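Local coordinates for HD-GYP domain-containing protein (Bdellovibrio bacteriovorus, PDB 3TM8) that binds two iron ions in an HD-GYP-type domain and is probably related in function to the cyclic-di-GMP phosphodiesterases of that class, at residues A[201-206]-A[255-260]; A[38-43]-A[49-54]. All coordinates share one frame; numbering follows the deposited sequence. Where two conformers were deposited one is given.

Contact 1 (A[201-206]-A[255-260]); sequences LLHDYG and GQHEET. With FE (Fe (III) ion), chain E; FE (Fe (III) ion), chain D.
His257 meets the pair His203 and Asp204 across a di-iron centre, a worked example of two loops joined through metal ions. Its CB points at 201-206, and with CG between the backbone N and the carbonyl carbon (chi1 73°) the ring continues that way. CG lies 3.9 Å from His203 CD2. On one branch ND1 hydrogen-bonds to Ile253, while CE1 lies 3.1 Å from His203 O. The His257 face receives the edge of the His203 ring, with the two CD2 atoms 3.5 Å apart and the planes at 81°. At the tip, NE2 binds the chain E iron at 2.2 Å.

Asp204 shares its carboxylate between the metals: OD1 binds the chain E iron at 2.1 Å and OD2 the chain D iron likewise. Glu258 OE2 joins the first ion, and one water bridges both. His203 is gripped at both ring nitrogens, ND1 by Ala200 O and NE2 by the second iron, which should limit its rotation. His232 adds to the chain E site, His170 and Asn285 to the chain D site. The His203-Asp204 doublet is the metal-binding signature of the HD superfamily, here with the aspartate bridging two ions, as in binuclear HD-GYP centres.

Contact 2 (A[38-43]-A[49-54]); sequences DFNAYV and MILYLR
Tyr42 and Leu51 face each other across a beta hairpin whose register shifts by one residue at a classic beta bulge: Tyr52 and Leu53 both lie opposite Ala41. The Tyr42 ring lies beside the second strand. With its CG beside the backbone N (chi1 -60°), this ring brings CD1 to within 3.4 Å of Leu51 N and CE1 close to Leu51 CB. Leu51 then extends CD1 over one face of the ring, 4.3 Å from the centroid, in a CH-pi contact. The same methyl reaches Asn40, 3.5 Å from its CG, so one methyl touches both the amide and the ring, from directions roughly at right angles. The ring also meets Tyr23 edge-to-face, and backbone hydrogen bonds join Tyr42 to Tyr76 of strand 74-78.

On the other face of the hairpin, Ala41 CB rests against Leu53 CB and CD1. Farther along, Val43 and Tyr52 run side by side and point the same way, with Val43 CG2 3.7 Å from Tyr52 CB. The tyrosine CG is anti to the backbone N (chi1 -176°), and its ring leads away from the first strand toward Arg66, which offers a cation-pi contact and accepts a hydrogen bond from the phenol through its carbonyl.

Val43 and Ile50 form a hydrogen-bonded pair through both backbone N-H groups, and Ala41 N donates to Leu53 O. The bulge itself is closed by a single acceptor: Ala41 O takes Tyr52 N at 3.0 Å, in the carbonyl plane, and Leu53 N at 2.9 Å, tilted 23° from it.

In the fold
Read from the N terminus, the chain first closes contact 2, a short loop in which strand 41-45 turns back into strand 48-53 and only five residues separate the paired segments. Strand 74-78, which pairs with strand 23-27, then packs beside this hairpin. A run of helices leads on to contact 1, where helix 190-202 ends at one metal-binding segment and a 48-residue excursion through helix 223-240 and most of helix 248-256 returns the chain to the second. The two closures are in series, neither nested nor crossed. They lie on opposite sides of the chain's centre, with contact centres about 35 Å apart: one joins the two strands of the N-terminal hairpin, the other ties helices within the HD domain.

Contact 1 (A[201-206]-A[255-260])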
ATOM      1  N   LEU A 201       1.652   3.106   4.653  1.00  5.13           N
ATOM      2  CA  LEU A 201       1.611   1.738   4.188  0.50  4.93           C
ATOM      3  C   LEU A 201       0.664   0.886   5.038  1.00  5.54           C
ATOM      4  O   LEU A 201      -0.078   0.052   4.504  1.00  6.02           O
ATOM      5  CB  LEU A 201       3.025   1.178   4.199  0.50  5.11           C
ATOM      6  CG  LEU A 201       3.224  -0.228   3.673  0.50  5.62           C
ATOM      7  CD1 LEU A 201       2.686  -0.355   2.262  0.50  6.15           C
ATOM      8  CD2 LEU A 201       4.703  -0.551   3.721  0.50  5.82           C
ATOM      9  N   LEU A 202       0.683   1.105   6.347  1.00  5.04           N
ATOM     10  CA  LEU A 202      -0.075   0.296   7.286  1.00  5.21           C
ATOM     11  C   LEU A 202      -1.424   0.895   7.674  1.00  5.67           C
ATOM     12  O   LEU A 202      -2.120   0.330   8.517  1.00  6.00           O
ATOM     13  CB  LEU A 202       0.757   0.064   8.546  1.00  6.02           C
ATOM     14  CG  LEU A 202       2.127  -0.610   8.367  1.00  6.32           C
ATOM     15  CD1 LEU A 202       2.861  -0.659   9.701  1.00  8.23           C
ATOM     16  CD2 LEU A 202       1.975  -2.016   7.777  1.00  7.02           C
ATOM     17  N   HIS A 203      -1.795   2.021   7.060  1.00  5.06           N
ATOM     18  CA  HIS A 203      -2.857   2.846   7.626  1.00  4.78           C
ATOM     19  C   HIS A 203      -4.183   2.115   7.800  1.00  5.11           C
ATOM     20  O   HIS A 203      -4.911   2.376   8.759  1.00  6.50           O
ATOM     21  CB  HIS A 203      -3.045   4.165   6.858  1.00  5.77           C
ATOM     22  CG  HIS A 203      -3.821   4.042   5.582  1.00  5.43           C
ATOM     23  ND1 HIS A 203      -3.249   3.659   4.384  1.00  5.91           N
ATOM     24  CD2 HIS A 203      -5.133   4.260   5.320  1.00  5.15           C
ATOM     25  CE1 HIS A 203      -4.177   3.652   3.441  1.00  5.69           C
ATOM     26  NE2 HIS A 203      -5.325   4.025   3.980  1.00  5.59           N
ATOM     27  N   ASP A 204      -4.494   1.199   6.882  1.00  4.75           N
ATOM     28  CA  ASP A 204      -5.793   0.525   6.877  1.00  5.83           C
ATOM     29  C   ASP A 204      -5.769  -0.855   7.509  1.00  5.67           C
ATOM     30  O   ASP A 204      -6.596  -1.716   7.197  1.00  5.69           O
ATOM     31  CB  ASP A 204      -6.376   0.494   5.464  1.00  5.18           C
ATOM     32  CG  ASP A 204      -7.236   1.713   5.166  1.00  5.38           C
ATOM     33  OD1 ASP A 204      -7.719   2.342   6.136  1.00  5.33           O
ATOM     34  OD2 ASP A 204      -7.427   2.041   3.970  1.00  5.32           O
ATOM     35  N   TYR A 205      -4.842  -1.051   8.438  1.00  6.05           N
ATOM     36  CA  TYR A 205      -4.784  -2.289   9.205  1.00  7.07           C
ATOM     37  C   TYR A 205      -6.151  -2.680   9.790  1.00  6.51           C
ATOM     38  O   TYR A 205      -6.493  -3.865   9.868  1.00  7.40           O
ATOM     39  CB  TYR A 205      -3.741  -2.159  10.315  1.00  7.16           C
ATOM     40  CG  TYR A 205      -3.679  -3.351  11.235  1.00  8.02           C
ATOM     41  CD1 TYR A 205      -3.573  -4.647  10.733  1.00  7.80           C
ATOM     42  CD2 TYR A 205      -3.737  -3.181  12.610  1.00 11.38           C
ATOM     43  CE1 TYR A 205      -3.511  -5.742  11.592  1.00  8.89           C
ATOM     44  CE2 TYR A 205      -3.689  -4.256  13.464  1.00 12.45           C
ATOM     45  CZ  TYR A 205      -3.577  -5.533  12.956  1.00 10.21           C
ATOM     46  OH  TYR A 205      -3.529  -6.581  13.837  1.00 12.14           O
ATOM     47  N   GLY A 206      -6.943  -1.686  10.188  1.00  7.32           N
ATOM     48  CA  GLY A 206      -8.256  -1.956  10.750  1.00  7.25           C
ATOM     49  C   GLY A 206      -9.208  -2.690   9.822  1.00  7.28           C
ATOM     50  O   GLY A 206     -10.186  -3.292  10.291  1.00  8.70           O
ATOM     51  N   GLY A 255      -4.687   5.368  13.534  1.00  7.18           N
ATOM     52  CA  GLY A 255      -5.870   5.783  14.263  1.00  8.22           C
ATOM     53  C   GLY A 255      -6.518   7.076  13.808  1.00  8.41           C
ATOM     54  O   GLY A 255      -7.711   7.265  14.032  1.00  9.13           O
ATOM     55  N   GLN A 256      -5.753   7.971  13.184  1.00  7.81           N
ATOM     56  CA  GLN A 256      -6.253   9.324  12.902  1.00  8.83           C
ATOM     57  C   GLN A 256      -6.473   9.622  11.421  1.00  8.72           C
ATOM     58  O   GLN A 256      -6.882  10.727  11.065  1.00  8.13           O
ATOM     59  CB  GLN A 256      -5.313  10.394  13.483  1.00  9.14           C
ATOM     60  CG  GLN A 256      -5.089  10.310  14.974  1.00 10.28           C
ATOM     61  CD  GLN A 256      -4.046  11.319  15.446  1.00 13.84           C
ATOM     62  OE1 GLN A 256      -3.536  12.116  14.657  1.00 17.17           O
ATOM     63  NE2 GLN A 256      -3.724  11.286  16.733  1.00 17.37           N
ATOM     64  N   HIS A 257      -6.188   8.660  10.550  1.00  7.25           N
ATOM     65  CA  HIS A 257      -6.142   8.976   9.126  1.00  7.39           C
ATOM     66  C   HIS A 257      -7.513   9.226   8.495  1.00  7.52           C
ATOM     67  O   HIS A 257      -7.579   9.653   7.347  1.00  7.77           O
ATOM     68  CB  HIS A 257      -5.433   7.867   8.353  1.00  7.08           C
ATOM     69  CG  HIS A 257      -6.257   6.623   8.222  1.00  6.74           C
ATOM     70  ND1 HIS A 257      -6.189   5.580   9.121  1.00  6.93           N
ATOM     71  CD2 HIS A 257      -7.208   6.277   7.320  1.00  5.76           C
ATOM     72  CE1 HIS A 257      -7.047   4.636   8.767  1.00  6.26           C
ATOM     73  NE2 HIS A 257      -7.681   5.037   7.679  1.00  5.64           N
ATOM     74  N   GLU A 258      -8.596   8.926   9.214  1.00  7.85           N
ATOM     75  CA  GLU A 258      -9.940   9.243   8.718  1.00  8.27           C
ATOM     76  C   GLU A 258     -10.464  10.548   9.311  1.00  9.70           C
ATOM     77  O   GLU A 258     -11.601  10.946   9.052  1.00 10.81           O
ATOM     78  CB  GLU A 258     -10.928   8.115   9.006  1.00  8.34           C
ATOM     79  CG  GLU A 258     -10.593   6.804   8.314  1.00  8.48           C
ATOM     80  CD  GLU A 258     -10.626   6.874   6.793  1.00  8.27           C
ATOM     81  OE1 GLU A 258     -10.997   7.919   6.217  1.00  9.75           O
ATOM     82  OE2 GLU A 258     -10.283   5.857   6.167  1.00  7.65           O
ATOM     83  N   GLU A 259      -9.644  11.220  10.110  1.00 10.91           N
ATOM     84  CA  GLU A 259     -10.057  12.481  10.700  1.00 12.15           C
ATOM     85  C   GLU A 259      -9.979  13.585   9.661  1.00 12.48           C
ATOM     86  O   GLU A 259      -9.157  13.534   8.747  1.00 12.90           O
ATOM     87  CB  GLU A 259      -9.215  12.806  11.934  1.00 13.75           C
ATOM     88  CG  GLU A 259      -9.357  11.776  13.046  1.00 14.00           C
ATOM     89  CD  GLU A 259     -10.810  11.382  13.303  1.00 15.33           C
ATOM     90  OE1 GLU A 259     -11.617  12.262  13.681  1.00 15.85           O
ATOM     91  OE2 GLU A 259     -11.146  10.190  13.135  1.00 15.39           O
ATOM     92  N   THR A 260     -10.856  14.575   9.802  1.00 12.73           N
ATOM     93  CA  THR A 260     -10.931  15.681   8.861  1.00 14.09           C
ATOM     94  C   THR A 260     -10.698  16.969   9.627  1.00 13.99           C
ATOM     95  O   THR A 260     -10.889  17.014  10.841  1.00 15.07           O
ATOM     96  CB  THR A 260     -12.303  15.721   8.159  1.00 16.30           C
ATOM     97  OG1 THR A 260     -13.335  15.865   9.141  1.00 16.27           O
ATOM     98  CG2 THR A 260     -12.538  14.437   7.381  1.00 17.35           C
TER
HETATM   99 FE    FE E 903      -9.013   4.052   6.217  1.00  5.65          FE
HETATM  100 FE    FE D 902      -7.449   3.980   3.175  1.00  5.02          FE
HETATM  101  O   HOH W   1      -8.029   4.922   4.808  1.00  5.37           O

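Contact 2 (A[38-43]-A[49-54])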
ATOM      1  N   ASP A  38      12.561 -20.071 -10.874  1.00 10.75           N
ATOM      2  CA  ASP A  38      13.113 -21.428 -10.896  1.00 11.82           C
ATOM      3  C   ASP A  38      12.335 -22.290  -9.904  1.00 10.85           C
ATOM      4  O   ASP A  38      12.916 -23.071  -9.147  1.00 14.61           O
ATOM      5  CB  ASP A  38      14.606 -21.411 -10.542  1.00 14.56           C
ATOM      6  CG  ASP A  38      15.246 -22.796 -10.574  1.00 20.01           C
ATOM      7  OD1 ASP A  38      14.868 -23.611 -11.437  1.00 22.18           O
ATOM      8  OD2 ASP A  38      16.130 -23.072  -9.729  1.00 22.23           O
ATOM      9  N   PHE A  39      11.017 -22.116  -9.909  1.00  9.47           N
ATOM     10  CA  PHE A  39      10.094 -22.895  -9.086  1.00  8.57           C
ATOM     11  C   PHE A  39       8.713 -22.862  -9.741  1.00  7.22           C
ATOM     12  O   PHE A  39       8.396 -21.925 -10.474  1.00  8.91           O
ATOM     13  CB  PHE A  39       9.994 -22.313  -7.672  1.00  8.16           C
ATOM     14  CG  PHE A  39       9.754 -20.824  -7.644  1.00  8.11           C
ATOM     15  CD1 PHE A  39       8.468 -20.301  -7.636  1.00  7.84           C
ATOM     16  CD2 PHE A  39      10.825 -19.948  -7.627  1.00  8.00           C
ATOM     17  CE1 PHE A  39       8.260 -18.921  -7.619  1.00  8.13           C
ATOM     18  CE2 PHE A  39      10.625 -18.575  -7.618  1.00  8.13           C
ATOM     19  CZ  PHE A  39       9.346 -18.058  -7.609  1.00  8.70           C
ATOM     20  N   ASN A  40       7.902 -23.894  -9.513  1.00  6.87           N
ATOM     21  CA  ASN A  40       6.483 -23.823  -9.857  1.00  7.42           C
ATOM     22  C   ASN A  40       5.722 -22.990  -8.834  1.00  6.79           C
ATOM     23  O   ASN A  40       6.139 -22.882  -7.688  1.00  7.36           O
ATOM     24  CB  ASN A  40       5.847 -25.215  -9.817  1.00  8.74           C
ATOM     25  CG  ASN A  40       6.228 -26.093 -10.990  1.00 10.04           C
ATOM     26  OD1 ASN A  40       6.761 -25.634 -12.011  1.00 10.33           O
ATOM     27  ND2 ASN A  40       5.920 -27.383 -10.853  1.00 10.30           N
ATOM     28  N   ALA A  41       4.564 -22.461  -9.228  1.00  6.68           N
ATOM     29  CA  ALA A  41       3.648 -21.844  -8.267  1.00  6.75           C
ATOM     30  C   ALA A  41       2.226 -22.315  -8.536  1.00  6.66           C
ATOM     31  O   ALA A  41       1.816 -22.485  -9.690  1.00  7.62           O
ATOM     32  CB  ALA A  41       3.743 -20.319  -8.285  1.00  8.15           C
ATOM     33  N   TYR A  42       1.496 -22.534  -7.451  1.00  6.46           N
ATOM     34  CA  TYR A  42       0.195 -23.172  -7.473  1.00  6.48           C
ATOM     35  C   TYR A  42      -0.871 -22.237  -6.925  1.00  6.02           C
ATOM     36  O   TYR A  42      -0.613 -21.451  -6.010  1.00  6.81           O
ATOM     37  CB  TYR A  42       0.236 -24.438  -6.614  1.00  6.89           C
ATOM     38  CG  TYR A  42       1.259 -25.451  -7.087  1.00  6.95           C
ATOM     39  CD1 TYR A  42       0.874 -26.559  -7.834  1.00  8.06           C
ATOM     40  CD2 TYR A  42       2.614 -25.286  -6.809  1.00  7.61           C
ATOM     41  CE1 TYR A  42       1.809 -27.477  -8.279  1.00  8.03           C
ATOM     42  CE2 TYR A  42       3.557 -26.194  -7.253  1.00  7.70           C
ATOM     43  CZ  TYR A  42       3.153 -27.288  -7.985  1.00  8.10           C
ATOM     44  OH  TYR A  42       4.103 -28.185  -8.415  1.00 10.11           O
ATOM     45  N   VAL A  43      -2.066 -22.321  -7.504  1.00  6.48           N
ATOM     46  CA  VAL A  43      -3.237 -21.613  -7.007  1.00  7.08           C
ATOM     47  C   VAL A  43      -4.135 -22.638  -6.318  1.00  6.52           C
ATOM     48  O   VAL A  43      -4.358 -23.735  -6.839  1.00  8.39           O
ATOM     49  CB  VAL A  43      -4.016 -20.935  -8.166  1.00  8.30           C
ATOM     50  CG1 VAL A  43      -5.325 -20.336  -7.663  1.00  9.99           C
ATOM     51  CG2 VAL A  43      -3.162 -19.867  -8.839  1.00 10.15           C
ATOM     52  N   MET A  49      -3.991 -27.890  -4.689  1.00  8.45           N
ATOM     53  CA  MET A  49      -2.945 -27.034  -5.240  1.00  8.57           C
ATOM     54  C   MET A  49      -2.831 -27.264  -6.734  1.00  7.81           C
ATOM     55  O   MET A  49      -2.378 -28.317  -7.179  1.00  9.63           O
ATOM     56  CB  MET A  49      -1.604 -27.314  -4.558  1.00  9.49           C
ATOM     57  CG  MET A  49      -1.642 -27.069  -3.074  1.00 11.78           C
ATOM     58  SD  MET A  49      -2.020 -25.341  -2.710  1.00 13.31           S
ATOM     59  CE  MET A  49      -1.903 -25.329  -0.921  1.00 14.97           C
ATOM     60  N   ILE A  50      -3.251 -26.279  -7.512  1.00  6.42           N
ATOM     61  CA  ILE A  50      -3.312 -26.419  -8.955  1.00  8.37           C
ATOM     62  C   ILE A  50      -2.176 -25.649  -9.617  1.00  7.57           C
ATOM     63  O   ILE A  50      -2.041 -24.437  -9.434  1.00  7.09           O
ATOM     64  CB  ILE A  50      -4.651 -25.888  -9.498  1.00  9.68           C
ATOM     65  CG1 ILE A  50      -5.828 -26.437  -8.682  1.00 10.50           C
ATOM     66  CG2 ILE A  50      -4.778 -26.223 -10.965  1.00 11.33           C
ATOM     67  CD1 ILE A  50      -5.900 -27.942  -8.600  1.00 11.63           C
ATOM     68  N   LEU A  51      -1.350 -26.349 -10.382  1.00  7.35           N
ATOM     69  CA  LEU A  51      -0.214 -25.714 -11.043  1.00  7.81           C
ATOM     70  C   LEU A  51      -0.680 -24.568 -11.938  1.00  7.77           C
ATOM     71  O   LEU A  51      -1.573 -24.750 -12.767  1.00  8.44           O
ATOM     72  CB  LEU A  51       0.544 -26.748 -11.872  1.00  8.57           C
ATOM     73  CG  LEU A  51       1.763 -26.275 -12.657  1.00 10.78           C
ATOM     74  CD1 LEU A  51       2.820 -25.747 -11.714  1.00 11.88           C
ATOM     75  CD2 LEU A  51       2.312 -27.439 -13.487  1.00 11.74           C
ATOM     76  N   TYR A  52      -0.071 -23.395 -11.770  1.00  7.00           N
ATOM     77  CA  TYR A  52      -0.459 -22.213 -12.527  1.00  7.57           C
ATOM     78  C   TYR A  52       0.752 -21.522 -13.171  1.00  7.54           C
ATOM     79  O   TYR A  52       0.699 -21.135 -14.338  1.00  9.34           O
ATOM     80  CB  TYR A  52      -1.241 -21.238 -11.638  1.00  7.81           C
ATOM     81  CG  TYR A  52      -1.759 -20.026 -12.375  1.00  7.60           C
ATOM     82  CD1 TYR A  52      -2.587 -20.163 -13.481  1.00  9.46           C
ATOM     83  CD2 TYR A  52      -1.440 -18.743 -11.955  1.00  7.34           C
ATOM     84  CE1 TYR A  52      -3.063 -19.052 -14.159  1.00 10.60           C
ATOM     85  CE2 TYR A  52      -1.910 -17.636 -12.622  1.00  8.01           C
ATOM     86  CZ  TYR A  52      -2.725 -17.789 -13.721  1.00  8.53           C
ATOM     87  OH  TYR A  52      -3.209 -16.693 -14.400  1.00 10.50           O
ATOM     88  N   LEU A  53       1.833 -21.360 -12.408  1.00  7.91           N
ATOM     89  CA  LEU A  53       3.067 -20.790 -12.939  1.00  8.27           C
ATOM     90  C   LEU A  53       4.136 -21.868 -13.003  1.00  8.39           C
ATOM     91  O   LEU A  53       4.307 -22.648 -12.065  1.00  8.89           O
ATOM     92  CB  LEU A  53       3.549 -19.632 -12.061  1.00  8.08           C
ATOM     93  CG  LEU A  53       2.490 -18.579 -11.720  1.00  8.89           C
ATOM     94  CD1 LEU A  53       3.082 -17.518 -10.799  1.00  9.55           C
ATOM     95  CD2 LEU A  53       1.907 -17.942 -12.974  1.00  9.59           C
ATOM     96  N   ARG A  54       4.870 -21.897 -14.104  1.00 10.11           N
ATOM     97  CA  ARG A  54       5.854 -22.948 -14.314  1.00 10.84           C
ATOM     98  C   ARG A  54       7.269 -22.416 -14.291  1.00 10.51           C
ATOM     99  O   ARG A  54       7.503 -21.251 -14.581  1.00 11.16           O
ATOM    100  CB  ARG A  54       5.575 -23.647 -15.636  1.00 13.16           C
ATOM    101  CG  ARG A  54       4.330 -24.494 -15.594  1.00 16.13           C
ATOM    102  CD  ARG A  54       3.864 -24.841 -16.978  1.00 19.15           C
ATOM    103  NE  ARG A  54       2.727 -25.751 -16.932  1.00 21.79           N
ATOM    104  CZ  ARG A  54       1.487 -25.380 -16.632  1.00 22.73           C
ATOM    105  NH1 ARG A  54       1.219 -24.110 -16.346  1.00 22.46           N
ATOM    106  NH2 ARG A  54       0.516 -26.280 -16.615  1.00 25.25           N
TER